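Local coordinates for RagB/SusD domain protein (Flavobacterium johnsoniae, PDB 5J5U) that binds chitin and, as a SusD homologue encoded in a chitin-utilization locus, probably helps capture chitin chains at the outer membrane for uptake, at residues K61-W73 with D437-P451. Numbering follows the deposited sequence.
Sequences KFKKVDEYATALW and DSQTGGVVPTRLYYP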
ATOM      1  N   LYS A  61      -0.290  10.211 -16.414  1.00 15.71           N
ATOM      2  CA  LYS A  61      -1.173  11.068 -17.218  1.00 15.40           C
ATOM      3  C   LYS A  61      -2.651  10.617 -17.256  1.00 14.15           C
ATOM      4  O   LYS A  61      -3.498  11.380 -17.704  1.00 12.88           O
ATOM      5  CB  LYS A  61      -0.647  11.157 -18.651  1.00 13.16           C
ATOM      6  CG  LYS A  61       0.713  11.783 -18.761  1.00 16.09           C
ATOM      7  CD  LYS A  61       1.055  12.149 -20.205  1.00 19.70           C
ATOM      8  CE  LYS A  61       1.166  10.955 -21.113  1.00 20.69           C
ATOM      9  NZ  LYS A  61       1.679  11.340 -22.485  1.00 23.75           N
ATOM     10  N   PHE A  62      -2.936   9.400 -16.778  1.00 11.11           N
ATOM     11  CA  PHE A  62      -4.283   8.791 -16.749  1.00 11.76           C
ATOM     12  C   PHE A  62      -4.790   8.318 -18.132  1.00 11.12           C
ATOM     13  O   PHE A  62      -5.580   8.977 -18.792  1.00 12.80           O
ATOM     14  CB  PHE A  62      -5.303   9.754 -16.123  1.00 13.70           C
ATOM     15  CG  PHE A  62      -4.805  10.421 -14.856  1.00 15.72           C
ATOM     16  CD1 PHE A  62      -3.948   9.740 -13.982  1.00 11.20           C
ATOM     17  CD2 PHE A  62      -5.188  11.728 -14.544  1.00 13.48           C
ATOM     18  CE1 PHE A  62      -3.489  10.334 -12.833  1.00 11.14           C
ATOM     19  CE2 PHE A  62      -4.744  12.342 -13.401  1.00 10.57           C
ATOM     20  CZ  PHE A  62      -3.880  11.654 -12.532  1.00 11.54           C
ATOM     21  N   LYS A  63      -4.314   7.159 -18.555  1.00 13.62           N
ATOM     22  CA  LYS A  63      -4.813   6.513 -19.753  1.00 12.66           C
ATOM     23  C   LYS A  63      -5.226   5.070 -19.416  1.00 11.30           C
ATOM     24  O   LYS A  63      -4.540   4.385 -18.658  1.00  8.77           O
ATOM     25  CB  LYS A  63      -3.761   6.529 -20.866  1.00 10.53           C
ATOM     26  CG  LYS A  63      -3.420   7.898 -21.373  1.00 13.10           C
ATOM     27  CD  LYS A  63      -2.588   7.823 -22.641  1.00 15.03           C
ATOM     28  CE  LYS A  63      -2.148   9.210 -23.079  1.00 14.33           C
ATOM     29  NZ  LYS A  63      -1.353   9.115 -24.316  1.00 18.41           N
ATOM     30  N   LYS A  64      -6.356   4.628 -19.958  1.00 12.72           N
ATOM     31  CA  LYS A  64      -6.905   3.313 -19.642  1.00 16.03           C
ATOM     32  C   LYS A  64      -6.308   2.206 -20.473  1.00 14.87           C
ATOM     33  O   LYS A  64      -6.195   2.329 -21.690  1.00 15.17           O
ATOM     34  CB  LYS A  64      -8.423   3.284 -19.848  1.00 16.07           C
ATOM     35  CG  LYS A  64      -9.166   4.321 -19.091  1.00 18.91           C
ATOM     36  CD  LYS A  64     -10.552   3.815 -18.749  1.00 22.84           C
ATOM     37  CE  LYS A  64     -11.483   3.858 -19.935  1.00 29.00           C
ATOM     38  NZ  LYS A  64     -12.917   3.765 -19.500  1.00 40.86           N
ATOM     39  N   VAL A  65      -5.942   1.127 -19.795  1.00 14.83           N
ATOM     40  CA  VAL A  65      -5.613  -0.159 -20.425  1.00 14.60           C
ATOM     41  C   VAL A  65      -6.339  -1.188 -19.567  1.00 16.43           C
ATOM     42  O   VAL A  65      -6.053  -1.303 -18.352  1.00 17.29           O
ATOM     43  CB  VAL A  65      -4.087  -0.465 -20.453  1.00 18.27           C
ATOM     44  CG1 VAL A  65      -3.810  -1.746 -21.237  1.00 14.30           C
ATOM     45  CG2 VAL A  65      -3.301   0.694 -21.062  1.00 14.18           C
ATOM     46  N   ASP A  66      -7.295  -1.887 -20.171  1.00 13.53           N
ATOM     47  CA  ASP A  66      -8.154  -2.842 -19.455  1.00 17.02           C
ATOM     48  C   ASP A  66      -7.349  -3.831 -18.639  1.00 13.67           C
ATOM     49  O   ASP A  66      -7.661  -4.101 -17.496  1.00 14.87           O
ATOM     50  CB  ASP A  66      -9.060  -3.621 -20.428  1.00 11.25           C
ATOM     51  CG  ASP A  66     -10.084  -2.745 -21.103  1.00 11.35           C
ATOM     52  OD1 ASP A  66     -10.354  -1.638 -20.585  1.00 15.84           O
ATOM     53  OD2 ASP A  66     -10.626  -3.159 -22.159  1.00 14.85           O
ATOM     54  N   GLU A  67      -6.331  -4.394 -19.259  1.00 13.78           N
ATOM     55  CA  GLU A  67      -5.485  -5.371 -18.612  1.00 14.81           C
ATOM     56  C   GLU A  67      -4.834  -4.785 -17.360  1.00 13.30           C
ATOM     57  O   GLU A  67      -4.699  -5.472 -16.330  1.00 14.39           O
ATOM     58  CB  GLU A  67      -4.412  -5.861 -19.582  1.00 22.50           C
ATOM     59  CG  GLU A  67      -3.472  -6.853 -18.984  1.00 28.64           C
ATOM     60  CD  GLU A  67      -2.225  -7.070 -19.810  1.00 34.82           C
ATOM     61  OE1 GLU A  67      -1.393  -6.151 -19.818  1.00 21.59           O
ATOM     62  OE2 GLU A  67      -2.061  -8.162 -20.416  1.00 43.07           O
ATOM     63  N   TYR A  68      -4.440  -3.513 -17.443  1.00 13.39           N
ATOM     64  CA  TYR A  68      -3.723  -2.882 -16.336  1.00 10.01           C
ATOM     65  C   TYR A  68      -4.676  -2.642 -15.197  1.00  8.73           C
ATOM     66  O   TYR A  68      -4.354  -2.911 -14.054  1.00 10.97           O
ATOM     67  CB  TYR A  68      -3.042  -1.583 -16.759  1.00  8.82           C
ATOM     68  CG  TYR A  68      -1.895  -1.741 -17.753  1.00 11.01           C
ATOM     69  CD1 TYR A  68      -1.460  -3.002 -18.155  1.00 14.21           C
ATOM     70  CD2 TYR A  68      -1.212  -0.614 -18.260  1.00 14.06           C
ATOM     71  CE1 TYR A  68      -0.399  -3.153 -19.059  1.00 17.80           C
ATOM     72  CE2 TYR A  68      -0.134  -0.752 -19.167  1.00 15.52           C
ATOM     73  CZ  TYR A  68       0.260  -2.026 -19.557  1.00 17.99           C
ATOM     74  OH  TYR A  68       1.293  -2.204 -20.451  1.00 29.77           O
ATOM     75  N   ALA A  69      -5.872  -2.170 -15.520  1.00 10.67           N
ATOM     76  CA  ALA A  69      -6.873  -1.890 -14.508  1.00 11.59           C
ATOM     77  C   ALA A  69      -7.470  -3.160 -13.884  1.00 15.42           C
ATOM     78  O   ALA A  69      -7.886  -3.106 -12.725  1.00 11.25           O
ATOM     79  CB  ALA A  69      -7.990  -1.026 -15.096  1.00 11.86           C
ATOM     80  N   THR A  70      -7.507  -4.290 -14.620  1.00  9.08           N
ATOM     81  CA  THR A  70      -8.138  -5.483 -14.067  1.00  9.70           C
ATOM     82  C   THR A  70      -7.174  -6.571 -13.585  1.00 14.69           C
ATOM     83  O   THR A  70      -7.624  -7.620 -13.090  1.00 12.00           O
ATOM     84  CB  THR A  70      -9.087  -6.135 -15.085  1.00 12.76           C
ATOM     85  OG1 THR A  70      -8.344  -6.614 -16.211  1.00  9.68           O
ATOM     86  CG2 THR A  70     -10.160  -5.144 -15.539  1.00 10.68           C
ATOM     87  N   ALA A  71      -5.870  -6.328 -13.707  1.00 13.24           N
ATOM     88  CA  ALA A  71      -4.845  -7.291 -13.283  1.00 11.71           C
ATOM     89  C   ALA A  71      -4.965  -7.768 -11.808  1.00 14.78           C
ATOM     90  O   ALA A  71      -4.873  -8.974 -11.522  1.00 12.23           O
ATOM     91  CB  ALA A  71      -3.468  -6.697 -13.523  1.00 11.31           C
ATOM     92  N   LEU A  72      -5.141  -6.828 -10.874  1.00 12.68           N
ATOM     93  CA  LEU A  72      -5.380  -7.196  -9.470  1.00 10.13           C
ATOM     94  C   LEU A  72      -6.615  -8.118  -9.350  1.00 13.55           C
ATOM     95  O   LEU A  72      -6.537  -9.184  -8.749  1.00 11.02           O
ATOM     96  CB  LEU A  72      -5.569  -5.948  -8.601  1.00 10.66           C
ATOM     97  CG  LEU A  72      -5.682  -6.129  -7.084  1.00 12.68           C
ATOM     98  CD1 LEU A  72      -4.370  -6.635  -6.534  1.00 16.21           C
ATOM     99  CD2 LEU A  72      -6.082  -4.831  -6.400  1.00  9.31           C
ATOM    100  N   TRP A  73      -7.742  -7.708  -9.940  1.00 11.87           N
ATOM    101  CA  TRP A  73      -8.954  -8.525  -9.927  1.00 12.17           C
ATOM    102  C   TRP A  73      -8.696  -9.970 -10.384  1.00 14.54           C
ATOM    103  O   TRP A  73      -8.932 -10.942  -9.651  1.00 12.57           O
ATOM    104  CB  TRP A  73      -9.997  -7.885 -10.821  1.00  9.61           C
ATOM    105  CG  TRP A  73     -11.275  -8.649 -10.976  1.00 12.66           C
ATOM    106  CD1 TRP A  73     -11.494  -9.742 -11.763  1.00 11.31           C
ATOM    107  CD2 TRP A  73     -12.533  -8.336 -10.364  1.00 13.11           C
ATOM    108  NE1 TRP A  73     -12.806 -10.144 -11.656  1.00 11.98           N
ATOM    109  CE2 TRP A  73     -13.467  -9.286 -10.819  1.00 12.37           C
ATOM    110  CE3 TRP A  73     -12.957  -7.339  -9.477  1.00 13.49           C
ATOM    111  CZ2 TRP A  73     -14.793  -9.275 -10.416  1.00 13.24           C
ATOM    112  CZ3 TRP A  73     -14.270  -7.330  -9.072  1.00 14.88           C
ATOM    113  CH2 TRP A  73     -15.175  -8.299  -9.545  1.00 13.35           C
ATOM    114  N   ASP A 437      -3.347  15.085 -23.363  1.00 16.83           N
ATOM    115  CA  ASP A 437      -3.843  13.745 -23.678  1.00 12.56           C
ATOM    116  C   ASP A 437      -4.306  12.980 -22.444  1.00 14.17           C
ATOM    117  O   ASP A 437      -4.518  11.774 -22.520  1.00 18.59           O
ATOM    118  CB  ASP A 437      -2.776  12.913 -24.425  1.00 13.27           C
ATOM    119  CG  ASP A 437      -1.424  12.877 -23.696  1.00 19.13           C
ATOM    120  OD1 ASP A 437      -1.165  13.755 -22.834  1.00 19.40           O
ATOM    121  OD2 ASP A 437      -0.606  11.970 -23.988  1.00 21.49           O
ATOM    122  N   SER A 438      -4.459  13.655 -21.309  1.00 14.45           N
ATOM    123  CA  SER A 438      -5.036  12.994 -20.140  1.00 15.58           C
ATOM    124  C   SER A 438      -6.525  12.633 -20.362  1.00 18.33           C
ATOM    125  O   SER A 438      -7.370  13.506 -20.586  1.00 11.95           O
ATOM    126  CB  SER A 438      -4.898  13.865 -18.908  1.00 11.89           C
ATOM    127  OG  SER A 438      -5.417  13.205 -17.757  1.00 12.49           O
ATOM    128  N   GLN A 439      -6.856  11.351 -20.265  1.00 17.42           N
ATOM    129  CA  GLN A 439      -8.224  10.928 -20.601  1.00 16.12           C
ATOM    130  C   GLN A 439      -9.223  11.418 -19.563  1.00 14.61           C
ATOM    131  O   GLN A 439     -10.410  11.406 -19.830  1.00 18.62           O
ATOM    132  CB  GLN A 439      -8.310   9.396 -20.774  1.00 14.31           C
ATOM    133  CG  GLN A 439      -7.702   8.912 -22.117  1.00 12.73           C
ATOM    134  CD  GLN A 439      -7.435   7.391 -22.216  1.00 18.18           C
ATOM    135  OE1 GLN A 439      -7.915   6.583 -21.405  1.00 16.31           O
ATOM    136  NE2 GLN A 439      -6.643   7.006 -23.218  1.00 15.69           N
ATOM    137  N   THR A 440      -8.752  11.883 -18.405  1.00 13.18           N
ATOM    138  CA  THR A 440      -9.645  12.485 -17.400  1.00 13.94           C
ATOM    139  C   THR A 440      -9.514  14.009 -17.236  1.00 12.99           C
ATOM    140  O   THR A 440     -10.108  14.589 -16.314  1.00 15.20           O
ATOM    141  CB  THR A 440      -9.425  11.880 -16.002  1.00 14.55           C
ATOM    142  OG1 THR A 440      -8.046  11.995 -15.672  1.00 12.49           O
ATOM    143  CG2 THR A 440      -9.799  10.424 -15.963  1.00 18.41           C
ATOM    144  N   GLY A 441      -8.748  14.658 -18.115  1.00 13.00           N
ATOM    145  CA  GLY A 441      -8.509  16.085 -17.981  1.00 15.44           C
ATOM    146  C   GLY A 441      -7.754  16.437 -16.706  1.00 11.88           C
ATOM    147  O   GLY A 441      -7.912  17.525 -16.153  1.00 13.51           O
ATOM    148  N   GLY A 442      -6.966  15.479 -16.219  1.00 15.33           N
ATOM    149  CA  GLY A 442      -6.135  15.688 -15.046  1.00 16.71           C
ATOM    150  C   GLY A 442      -6.814  15.322 -13.742  1.00 14.23           C
ATOM    151  O   GLY A 442      -6.285  15.612 -12.678  1.00 15.52           O
ATOM    152  N   VAL A 443      -7.998  14.719 -13.823  1.00 13.31           N
ATOM    153  CA  VAL A 443      -8.719  14.265 -12.632  1.00 13.12           C
ATOM    154  C   VAL A 443      -8.186  12.906 -12.168  1.00 15.13           C
ATOM    155  O   VAL A 443      -8.200  11.937 -12.944  1.00 12.84           O
ATOM    156  CB  VAL A 443     -10.222  14.144 -12.904  1.00 17.64           C
ATOM    157  CG1 VAL A 443     -10.949  13.706 -11.627  1.00 10.31           C
ATOM    158  CG2 VAL A 443     -10.774  15.487 -13.408  1.00 20.09           C
ATOM    159  N   VAL A 444      -7.724  12.799 -10.923  1.00  8.93           N
ATOM    160  CA  VAL A 444      -7.210  11.505 -10.507  1.00 10.88           C
ATOM    161  C   VAL A 444      -8.335  10.446 -10.482  1.00 10.26           C
ATOM    162  O   VAL A 444      -9.392  10.651  -9.905  1.00 10.82           O
ATOM    163  CB  VAL A 444      -6.502  11.558  -9.153  1.00  9.09           C
ATOM    164  CG1 VAL A 444      -5.802  10.196  -8.859  1.00 10.69           C
ATOM    165  CG2 VAL A 444      -5.495  12.685  -9.133  1.00 12.93           C
ATOM    166  N   PRO A 445      -8.110   9.326 -11.166  1.00 10.63           N
ATOM    167  CA  PRO A 445      -9.041   8.206 -11.066  1.00 12.15           C
ATOM    168  C   PRO A 445      -9.231   7.787  -9.621  1.00  9.02           C
ATOM    169  O   PRO A 445      -8.251   7.726  -8.863  1.00  6.58           O
ATOM    170  CB  PRO A 445      -8.356   7.115 -11.889  1.00 11.78           C
ATOM    171  CG  PRO A 445      -7.486   7.874 -12.851  1.00 16.05           C
ATOM    172  CD  PRO A 445      -6.975   9.026 -12.058  1.00  7.68           C
ATOM    173  N   THR A 446     -10.469   7.486  -9.241  1.00  7.91           N
ATOM    174  CA  THR A 446     -10.742   7.188  -7.844  1.00 10.61           C
ATOM    175  C   THR A 446     -11.095   5.716  -7.589  1.00  9.79           C
ATOM    176  O   THR A 446     -11.405   5.339  -6.460  1.00  9.05           O
ATOM    177  CB  THR A 446     -11.850   8.109  -7.294  1.00 12.80           C
ATOM    178  OG1 THR A 446     -12.899   8.236  -8.261  1.00 11.81           O
ATOM    179  CG2 THR A 446     -11.256   9.503  -6.998  1.00 10.11           C
ATOM    180  N   ARG A 447     -11.043   4.896  -8.636  1.00  8.97           N
ATOM    181  CA  ARG A 447     -11.102   3.424  -8.499  1.00  9.65           C
ATOM    182  C   ARG A 447     -10.650   2.817  -9.822  1.00  9.29           C
ATOM    183  O   ARG A 447     -10.542   3.526 -10.804  1.00  8.16           O
ATOM    184  CB  ARG A 447     -12.512   2.937  -8.147  1.00 12.23           C
ATOM    185  CG  ARG A 447     -13.533   3.147  -9.304  1.00 11.00           C
ATOM    186  CD  ARG A 447     -14.969   2.721  -8.946  1.00 11.02           C
ATOM    187  NE  ARG A 447     -15.172   1.265  -8.984  1.00 13.77           N
ATOM    188  CZ  ARG A 447     -15.499   0.560 -10.077  1.00 11.74           C
ATOM    189  NH1 ARG A 447     -15.644   1.165 -11.243  1.00  7.05           N
ATOM    190  NH2 ARG A 447     -15.666  -0.767 -10.007  1.00  9.50           N
ATOM    191  N   LEU A 448     -10.386   1.519  -9.854  1.00  8.10           N
ATOM    192  CA  LEU A 448     -10.236   0.820 -11.123  1.00  8.70           C
ATOM    193  C   LEU A 448     -11.537   0.025 -11.359  1.00 11.13           C
ATOM    194  O   LEU A 448     -12.378  -0.105 -10.451  1.00 10.40           O
ATOM    195  CB  LEU A 448      -8.999  -0.087 -11.120  1.00 10.08           C
ATOM    196  CG  LEU A 448      -7.646   0.622 -10.922  1.00 10.53           C
ATOM    197  CD1 LEU A 448      -6.497  -0.390 -10.922  1.00  6.64           C
ATOM    198  CD2 LEU A 448      -7.398   1.705 -11.985  1.00  8.14           C
ATOM    199  N   TYR A 449     -11.731  -0.469 -12.580  1.00 13.96           N
ATOM    200  CA  TYR A 449     -13.059  -0.939 -12.967  1.00  8.58           C
ATOM    201  C   TYR A 449     -13.125  -2.470 -13.132  1.00 10.00           C
ATOM    202  O   TYR A 449     -12.136  -3.115 -13.490  1.00  9.44           O
ATOM    203  CB  TYR A 449     -13.501  -0.208 -14.246  1.00  9.44           C
ATOM    204  CG  TYR A 449     -12.465  -0.184 -15.363  1.00 13.22           C
ATOM    205  CD1 TYR A 449     -11.565   0.874 -15.489  1.00 14.60           C
ATOM    206  CD2 TYR A 449     -12.393  -1.213 -16.298  1.00 11.01           C
ATOM    207  CE1 TYR A 449     -10.621   0.902 -16.510  1.00 13.20           C
ATOM    208  CE2 TYR A 449     -11.460  -1.185 -17.325  1.00 14.42           C
ATOM    209  CZ  TYR A 449     -10.572  -0.116 -17.421  1.00 13.13           C
ATOM    210  OH  TYR A 449      -9.628  -0.102 -18.423  1.00  9.22           O
ATOM    211  N   TYR A 450     -14.302  -3.037 -12.868  1.00  8.97           N
ATOM    212  CA  TYR A 450     -14.511  -4.482 -13.020  1.00 12.04           C
ATOM    213  C   TYR A 450     -14.313  -4.874 -14.481  1.00 13.93           C
ATOM    214  O   TYR A 450     -14.670  -4.102 -15.371  1.00 13.34           O
ATOM    215  CB  TYR A 450     -15.917  -4.903 -12.603  1.00 11.10           C
ATOM    216  CG  TYR A 450     -16.506  -4.348 -11.319  1.00  8.05           C
ATOM    217  CD1 TYR A 450     -15.821  -4.375 -10.120  1.00  9.94           C
ATOM    218  CD2 TYR A 450     -17.795  -3.829 -11.323  1.00  9.25           C
ATOM    219  CE1 TYR A 450     -16.414  -3.875  -8.947  1.00 10.36           C
ATOM    220  CE2 TYR A 450     -18.396  -3.342 -10.182  1.00 10.33           C
ATOM    221  CZ  TYR A 450     -17.716  -3.359  -8.999  1.00 10.76           C
ATOM    222  OH  TYR A 450     -18.343  -2.856  -7.883  1.00  9.56           O
ATOM    223  N   PRO A 451     -13.741  -6.074 -14.737  1.00 15.47           N
ATOM    224  CA  PRO A 451     -13.608  -6.510 -16.135  1.00 12.14           C
ATOM    225  C   PRO A 451     -14.958  -6.827 -16.763  1.00 11.71           C
ATOM    226  O   PRO A 451     -15.877  -7.315 -16.083  1.00 11.07           O
ATOM    227  CB  PRO A 451     -12.722  -7.772 -16.040  1.00 14.24           C
ATOM    228  CG  PRO A 451     -12.934  -8.270 -14.654  1.00 12.52           C
ATOM    229  CD  PRO A 451     -13.180  -7.055 -13.791  1.00 10.57           C
TER
HETATM  230  O   HOH W   1       1.667  14.612 -22.595  1.00 20.04           O
HETATM  231  O   HOH W   2      -6.247   4.263 -23.421  1.00 16.86           O
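Phe62 lays its ring across the bend of 438-445, with Pro445 CD over the centre of one face, 3.7 Å from Phe62 CD1, and Gly442 C in plane at the edge. Its CZ reaches Val444 CG2. The positive phi of Phe62, just past helix 53-60, accompanies a backbone grip by the type I turn 438-441: Ser438 OG donates to Lys61 O (2.6 Å), and Gln439 N donates to Phe62 O. Ser438 OG also accepts from Gly442 N, just past the turn, so the hydroxyl is both donor and acceptor. Gln439, extended beyond CG, brings OE1 to Lys64 N (2.9 Å), a nearly straight bond at 165° although the donor stands above the amide plane; its NE2 reaches Lys64 O through a water. Beside the turn, Asp437 OD2 takes Lys61 NZ on its syn lone pair (2.8 Å) and Lys63 NZ from above the carboxylate. Both lysines also form salt bridges with Glu57 of helix 53-60, which probably favours their charged forms.

Farther along, Tyr449 has CG between its backbone N and carbonyl carbon (chi1 49°), which turns the ring back to the first helical turn. Ala69 CB lies over one face (3.6 Å from Tyr449 CE1), while Tyr449 OH donates to the anti lone pair of Asp66 OD1 (2.7 Å). Pro451 covers one face of the Trp73 indole, its CG 3.5 Å from Trp73 NE1. Within this mainly helical SusD-like fold, the contact packs the 415-425/452-457 connection along linker 61-65 and the start of helix 66-90, beside helices 98-119 and 31-45.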